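Side-chain contacts in sensor protein (Rhodopseudomonas palustris, PDB 2OOL), which senses light through a bound biliverdin in this chromophore-binding PAS-GAF fragment and probably signals onward as a histidine kinase: residues I168-V173 and I182-F187; E63-Q68 and R116-I121; S241-D246 and G253-S258. All blocks are in the same frame, centred on the assembly; numbering follows the deposited sequence.

Interaction 1: I168-V173 and I182-F187; sequences IAASEV and IKVYQF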
# COMPACT_ATOMS: atom_id res chain seq x y z
N ILE A 168 -3.57 -6.56 15.23
CA ILE A 168 -3.54 -6.53 13.78
C ILE A 168 -2.48 -5.49 13.37
O ILE A 168 -1.65 -5.77 12.55
CB ILE A 168 -4.95 -6.18 13.19
CG1 ILE A 168 -5.94 -7.34 13.44
CG2 ILE A 168 -4.84 -5.85 11.69
CD1 ILE A 168 -7.43 -6.96 13.56
N ALA A 169 -2.48 -4.32 13.98
CA ALA A 169 -1.49 -3.28 13.61
C ALA A 169 -0.08 -3.78 13.82
O ALA A 169 0.74 -3.65 12.92
CB ALA A 169 -1.73 -2.00 14.39
N ALA A 170 0.21 -4.37 14.99
CA ALA A 170 1.58 -4.76 15.38
C ALA A 170 2.12 -5.85 14.49
O ALA A 170 3.28 -5.80 14.06
CB ALA A 170 1.66 -5.20 16.86
N SER A 171 1.28 -6.85 14.23
CA SER A 171 1.68 -7.97 13.39
C SER A 171 1.94 -7.56 11.93
O SER A 171 2.91 -8.00 11.33
CB SER A 171 0.64 -9.11 13.48
OG SER A 171 -0.62 -8.65 13.00
N GLU A 172 1.13 -6.69 11.36
CA GLU A 172 1.45 -6.20 10.01
C GLU A 172 2.74 -5.37 9.98
O GLU A 172 3.55 -5.49 9.07
CB GLU A 172 0.31 -5.39 9.41
CG GLU A 172 0.68 -4.69 8.04
CD GLU A 172 0.69 -5.66 6.85
OE1 GLU A 172 0.34 -6.84 7.03
OE2 GLU A 172 1.03 -5.25 5.73
N VAL A 173 2.92 -4.53 10.98
CA VAL A 173 4.16 -3.76 11.09
C VAL A 173 5.37 -4.70 11.20
O VAL A 173 6.41 -4.43 10.60
CB VAL A 173 4.10 -2.72 12.25
CG1 VAL A 173 5.48 -2.21 12.64
CG2 VAL A 173 3.24 -1.51 11.87
N ILE A 182 7.33 -5.91 17.98
CA ILE A 182 6.52 -4.72 17.82
C ILE A 182 5.52 -4.67 18.97
O ILE A 182 4.82 -5.64 19.23
CB ILE A 182 5.75 -4.76 16.48
CG1 ILE A 182 6.67 -5.10 15.30
CG2 ILE A 182 4.96 -3.47 16.24
CD1 ILE A 182 7.90 -4.29 15.13
N LYS A 183 5.45 -3.50 19.63
CA LYS A 183 4.59 -3.29 20.81
C LYS A 183 3.66 -2.12 20.57
O LYS A 183 4.06 -1.15 20.00
CB LYS A 183 5.43 -2.99 22.05
CG LYS A 183 6.32 -4.22 22.51
CD LYS A 183 7.60 -3.78 23.25
CE LYS A 183 8.53 -2.95 22.37
NZ LYS A 183 9.49 -3.69 21.55
N VAL A 184 2.41 -2.20 21.02
CA VAL A 184 1.55 -1.02 21.05
C VAL A 184 1.47 -0.60 22.52
O VAL A 184 1.10 -1.39 23.38
CB VAL A 184 0.18 -1.29 20.47
CG1 VAL A 184 -0.66 0.00 20.50
CG2 VAL A 184 0.35 -1.82 19.08
N TYR A 185 1.87 0.62 22.77
CA TYR A 185 2.08 1.17 24.10
C TYR A 185 1.06 2.28 24.25
O TYR A 185 1.05 3.21 23.44
CB TYR A 185 3.48 1.80 24.15
CG TYR A 185 3.94 2.31 25.51
CD1 TYR A 185 4.07 3.68 25.76
CD2 TYR A 185 4.27 1.44 26.51
CE1 TYR A 185 4.51 4.15 27.00
CE2 TYR A 185 4.69 1.90 27.78
CZ TYR A 185 4.83 3.26 28.00
OH TYR A 185 5.25 3.71 29.28
N GLN A 186 0.22 2.22 25.29
CA GLN A 186 -0.84 3.20 25.48
C GLN A 186 -0.54 4.02 26.72
O GLN A 186 -0.14 3.47 27.74
CB GLN A 186 -2.20 2.51 25.69
CG GLN A 186 -3.39 3.47 25.75
CD GLN A 186 -4.70 2.79 26.11
OE1 GLN A 186 -5.77 3.38 26.02
NE2 GLN A 186 -4.62 1.55 26.51
N PHE A 187 -0.75 5.33 26.63
CA PHE A 187 -0.48 6.24 27.78
C PHE A 187 -1.72 6.28 28.69
O PHE A 187 -2.86 6.33 28.19
CB PHE A 187 -0.13 7.64 27.28
CG PHE A 187 1.29 7.77 26.69
CD1 PHE A 187 1.46 7.97 25.34
CD2 PHE A 187 2.42 7.63 27.50
CE1 PHE A 187 2.74 8.04 24.79
CE2 PHE A 187 3.68 7.72 26.99
CZ PHE A 187 3.86 7.92 25.63
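Ala-170 and Val-173, one turn apart on a helix, press on Ile-182 at the start of the following strand. The tight part centres on Ile-182 CG2. This methyl stands 3.8 Å from Ala-170 CB and equally 3.8 Å from Val-173 CG1, and it also lies against the backbone, 3.6 Å from Ala-170 O. With CG1 of Ile-182 beside its backbone N (chi1 -49°), CG2 takes the place anti to that nitrogen and faces the helix, while CD1 reaches on to Val-173 CG1 at 4.0 Å. The contact is looser further along the strand: Val-184 meets Ala-170 CB through CG2 alone, at 4.3 Å, and Gln-186 and Phe-187 run on to partly exposed positions with no part in it. Helix and strand run roughly antiparallel, at 149° for these short segments, with their axes 7.8 Å apart at closest; small Ala-170 at the nearest point suits this short spacing. Helix 162-177 thus covers one face of the GAF sheet, and Lys-183 points off the other face to touch the biliverdin. Strands 193-200 and 291-300 flank strand 181-187, while helices 142-157 and 308-332 pack against further sides of the helix.

Interaction 2: E63-Q68 and R116-I121; sequences EDLLRQ and RAFNGI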
# COMPACT_ATOMS: atom_id res chain seq x y z
N GLU A 63 32.35 14.34 4.34
CA GLU A 63 33.76 14.22 3.97
C GLU A 63 34.06 12.85 3.38
O GLU A 63 34.83 12.72 2.43
CB GLU A 63 34.67 14.48 5.17
CG GLU A 63 36.14 14.14 4.94
CD GLU A 63 37.09 15.06 5.71
OE1 GLU A 63 37.04 15.13 6.96
OE2 GLU A 63 37.90 15.74 5.04
N ASP A 64 33.44 11.81 3.94
CA ASP A 64 33.66 10.50 3.38
C ASP A 64 32.91 10.31 2.07
O ASP A 64 33.25 9.43 1.29
CB ASP A 64 33.25 9.41 4.35
CG ASP A 64 33.76 9.65 5.75
OD1 ASP A 64 34.98 9.90 5.92
OD2 ASP A 64 32.91 9.60 6.68
N LEU A 65 31.84 11.05 1.86
CA LEU A 65 31.06 10.88 0.66
C LEU A 65 31.82 11.48 -0.49
O LEU A 65 32.15 10.80 -1.45
CB LEU A 65 29.68 11.53 0.81
CG LEU A 65 28.66 11.37 -0.32
CD1 LEU A 65 28.48 9.92 -0.77
CD2 LEU A 65 27.38 12.06 0.05
N LEU A 66 32.13 12.77 -0.36
CA LEU A 66 32.69 13.59 -1.44
C LEU A 66 34.21 13.74 -1.39
O LEU A 66 34.78 14.24 -2.33
CB LEU A 66 32.03 14.98 -1.39
CG LEU A 66 30.50 14.90 -1.51
CD1 LEU A 66 29.85 16.21 -1.21
CD2 LEU A 66 30.10 14.38 -2.90
N ARG A 67 34.85 13.34 -0.29
CA ARG A 67 36.30 13.37 -0.14
C ARG A 67 36.86 14.79 -0.05
O ARG A 67 37.95 15.08 -0.54
CB ARG A 67 36.98 12.60 -1.28
CG ARG A 67 36.58 11.12 -1.30
CD ARG A 67 37.35 10.32 -0.21
NE ARG A 67 36.60 9.16 0.30
CZ ARG A 67 36.63 8.72 1.56
NH1 ARG A 67 37.35 9.36 2.50
NH2 ARG A 67 35.91 7.66 1.91
N GLN A 68 36.12 15.66 0.65
CA GLN A 68 36.49 17.06 0.78
C GLN A 68 36.18 17.54 2.19
O GLN A 68 35.29 17.01 2.86
CB GLN A 68 35.75 17.88 -0.27
CG GLN A 68 36.31 17.73 -1.70
CD GLN A 68 35.24 17.94 -2.76
OE1 GLN A 68 34.04 17.96 -2.45
NE2 GLN A 68 35.66 18.11 -4.02
N ARG A 116 26.55 7.51 -6.61
CA ARG A 116 25.79 6.90 -5.52
C ARG A 116 24.37 7.38 -5.48
O ARG A 116 24.10 8.59 -5.47
CB ARG A 116 26.39 7.30 -4.18
CG ARG A 116 27.78 6.76 -3.93
CD ARG A 116 27.70 5.43 -3.19
NE ARG A 116 27.02 5.54 -1.90
CZ ARG A 116 27.60 5.94 -0.77
NH1 ARG A 116 28.89 6.28 -0.74
NH2 ARG A 116 26.87 5.98 0.36
N ALA A 117 23.45 6.41 -5.31
CA ALA A 117 22.01 6.63 -5.33
C ALA A 117 21.41 6.61 -3.89
O ALA A 117 21.71 5.73 -3.06
CB ALA A 117 21.30 5.52 -6.23
N PHE A 118 20.53 7.57 -3.65
CA PHE A 118 19.93 7.87 -2.36
C PHE A 118 18.46 8.21 -2.47
O PHE A 118 17.96 8.55 -3.52
CB PHE A 118 20.58 9.09 -1.72
CG PHE A 118 22.03 8.93 -1.38
CD1 PHE A 118 22.42 8.29 -0.20
CD2 PHE A 118 23.01 9.45 -2.21
CE1 PHE A 118 23.76 8.12 0.10
CE2 PHE A 118 24.34 9.32 -1.91
CZ PHE A 118 24.73 8.66 -0.76
N ASN A 119 17.78 8.10 -1.33
CA ASN A 119 16.45 8.63 -1.12
C ASN A 119 16.69 10.00 -0.55
O ASN A 119 17.27 10.13 0.53
CB ASN A 119 15.65 7.82 -0.06
CG ASN A 119 14.75 6.78 -0.63
OD1 ASN A 119 14.12 6.02 0.14
ND2 ASN A 119 14.61 6.74 -1.94
N GLY A 120 16.18 11.01 -1.25
CA GLY A 120 16.28 12.39 -0.78
C GLY A 120 15.02 12.81 -0.03
O GLY A 120 13.88 12.71 -0.56
N ILE A 121 15.22 13.29 1.20
CA ILE A 121 14.11 13.63 2.09
C ILE A 121 14.26 15.12 2.38
O ILE A 121 15.18 15.54 3.04
CB ILE A 121 14.16 12.85 3.44
CG1 ILE A 121 14.48 11.37 3.23
CG2 ILE A 121 12.86 13.10 4.28
CD1 ILE A 121 13.37 10.61 2.71
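Leu-65 meets Arg-116 and Phe-118 because of how its own torsions and those of the arginine run. The leucine places CG anti to the backbone N (chi1 -176°), which carries its methyls off the helix to the strand although the CB itself is not aimed there. Arg-116 sets out toward the helix and then bends twice, at chi2 (-93°) and chi3 (-60°), folding its guanidinium back beside Phe-118. The fold is evident from Arg-116 NH2, which ends 3.6 Å from Phe-118 CZ.

One methyl, Leu-65 CD1, does the touching on the helix side. It lies over a face of the Arg-116 guanidinium, 3.7 Å from NH1 and 4.1 Å from CZ of that group, a van der Waals contact over the flat group. The same methyl meets the Phe-118 ring at its edge and near its plane, 4.0 Å from Phe-118 CZ, the two side chains approaching from opposite directions. The contact is small, 104 Å² in all, and spans a wide backbone gap: the nearest CA atoms, of Leu-65 and Arg-116, are 9.0 Å apart. Side-chain length therefore bridges it. Its character also changes along the strand, since Phe-118 is buried while Arg-116 is exposed and borders the apolar patch with its flat end.

Tyr-44 of strand 44-48 touches both Leu-65 and Arg-116, and Thr-111 and Val-109 of strand 105-111 add to the surroundings. A short helix packed against one face of an antiparallel sheet is consistent with the PAS fold, here the N-terminal PAS domain of a bacteriophytochrome.

Interaction 3: S241-D246 and G253-S258; sequences SPLVPD and GPIDLS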
# COMPACT_ATOMS: atom_id res chain seq x y z
N SER A 241 27.43 12.58 14.04
CA SER A 241 28.23 13.36 13.09
C SER A 241 27.74 14.80 13.13
O SER A 241 26.60 15.09 12.77
CB SER A 241 28.08 12.77 11.68
OG SER A 241 28.72 13.55 10.67
N PRO A 242 28.61 15.72 13.60
CA PRO A 242 28.17 17.08 13.78
C PRO A 242 27.90 17.84 12.51
O PRO A 242 28.42 17.50 11.46
CB PRO A 242 29.33 17.70 14.56
CG PRO A 242 30.47 16.91 14.15
CD PRO A 242 29.99 15.55 14.05
N LEU A 243 27.05 18.86 12.62
CA LEU A 243 26.74 19.76 11.54
C LEU A 243 27.83 20.80 11.47
O LEU A 243 28.31 21.27 12.49
CB LEU A 243 25.40 20.47 11.75
CG LEU A 243 24.20 19.53 11.81
CD1 LEU A 243 22.89 20.31 11.89
CD2 LEU A 243 24.18 18.50 10.70
N VAL A 244 28.20 21.17 10.25
CA VAL A 244 29.27 22.13 10.02
C VAL A 244 28.76 23.19 9.08
O VAL A 244 28.59 22.91 7.92
CB VAL A 244 30.47 21.47 9.36
CG1 VAL A 244 31.64 22.49 9.21
CG2 VAL A 244 30.90 20.31 10.15
N PRO A 245 28.46 24.40 9.59
CA PRO A 245 28.33 24.78 10.99
C PRO A 245 26.91 24.50 11.48
O PRO A 245 25.99 24.28 10.67
CB PRO A 245 28.60 26.27 10.97
CG PRO A 245 28.07 26.73 9.65
CD PRO A 245 28.18 25.55 8.69
N ASP A 246 26.74 24.53 12.80
CA ASP A 246 25.45 24.31 13.43
C ASP A 246 24.82 25.68 13.60
O ASP A 246 24.69 26.17 14.73
CB ASP A 246 25.66 23.56 14.77
CG ASP A 246 24.36 23.32 15.55
OD1 ASP A 246 23.26 23.34 14.92
OD2 ASP A 246 24.47 23.11 16.81
N GLY A 253 21.27 31.16 15.36
CA GLY A 253 21.03 30.12 16.26
C GLY A 253 21.34 28.77 15.66
O GLY A 253 21.65 28.67 14.48
N PRO A 254 21.25 27.71 16.48
CA PRO A 254 21.48 26.33 16.07
C PRO A 254 20.42 25.84 15.10
O PRO A 254 19.37 26.41 15.05
CB PRO A 254 21.31 25.53 17.37
CG PRO A 254 20.62 26.46 18.33
CD PRO A 254 20.87 27.84 17.90
N ILE A 255 20.69 24.78 14.35
CA ILE A 255 19.71 24.28 13.43
C ILE A 255 18.71 23.37 14.18
O ILE A 255 19.10 22.39 14.81
CB ILE A 255 20.39 23.54 12.21
CG1 ILE A 255 21.19 24.56 11.38
CG2 ILE A 255 19.35 22.91 11.33
CD1 ILE A 255 22.20 23.98 10.37
N ASP A 256 17.45 23.74 14.08
CA ASP A 256 16.35 23.02 14.65
C ASP A 256 16.08 21.77 13.83
O ASP A 256 15.58 21.84 12.71
CB ASP A 256 15.10 23.94 14.69
CG ASP A 256 13.95 23.33 15.43
OD1 ASP A 256 13.86 22.08 15.53
OD2 ASP A 256 13.14 24.09 15.98
N LEU A 257 16.43 20.62 14.39
CA LEU A 257 16.26 19.35 13.70
C LEU A 257 14.96 18.67 14.05
O LEU A 257 14.75 17.50 13.74
CB LEU A 257 17.48 18.50 13.97
CG LEU A 257 18.79 19.10 13.45
CD1 LEU A 257 19.97 18.31 13.91
CD2 LEU A 257 18.77 19.11 11.95
N SER A 258 14.01 19.40 14.63
CA SER A 258 12.71 18.78 14.98
C SER A 258 12.14 17.85 13.91
O SER A 258 11.67 16.74 14.23
CB SER A 258 11.67 19.84 15.30
OG SER A 258 12.00 20.57 16.46
O HOH W 1 21.11 21.71 16.15
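The two segments pass closest at Asp-246 and Pro-254, whose CA atoms are 5.2 Å apart, just after a cis peptide bond at Pro-245, and no backbone-to-backbone hydrogen bond joins them. A carboxylate makes the polar link instead. Asp-246 extends its CG anti to the backbone N (chi1 178°), bringing OD1 to 3.0 Å from Ile-255 N. That N-H bond is nearly straight at 170° and arrives on the syn side of OD1, 30° out of the carboxylate plane. A water that donates to Asp-246 OD1 also reaches Ile-255 O, a second link between the same two residues. Beside it, Pro-254 packs obliquely across the carboxylate, its CB 3.8 Å from Asp-246 OD1, while Pro-254 CA makes a CA-H...O contact of 3.5 Å to Asp-246 O. Replacing Asp-246 with an alanine would probably leave Ile-255 N without this acceptor and the Pro-254 stretch less firmly fixed.

The apolar half is built on Leu-243 CD1. It lies 4.0 Å from Ile-255 CD1, the side chains crossing at a slant, and 4.1 Å from Leu-257 CD1, which it meets tip to tip. Further on, Asp-256 OD1 accepts from Ser-258 N at 2.8 Å, closing an Asx turn.

The backbone bonds of Leu-243 to Gly-37 and of Leu-257 to His-34 are consistent with the phytochrome knot, in which a GAF insertion loops round the N-terminal segment. Strand 241-244 lies in the PAS sheet between 38-39 and 55-59, and Leu-243, Ile-255 and Leu-257 rest on strands 44-48, 55-59 and 128-134.

In the fold
Starting from the N terminus, interaction 2 comes first and closes the longest loop, with 47 residues between helix 62-66 and strand 114-125 of the PAS domain. Interaction 1 follows, joining 168-173 to 182-187 in the GAF domain, with eight residues between. Interaction 3 comes last, closing a six-residue loop. The three lie in series, so none nests in or crosses another. Space reorders them: interaction 3, though part of the GAF sequence, joins strand 241-244 to the loop after it and reaches the same PAS sheet as interaction 2, the nearest atoms being about 7 Å apart. Interaction 1 lies on the other side of the chain's centre, its centre about 33 Å from that of interaction 3.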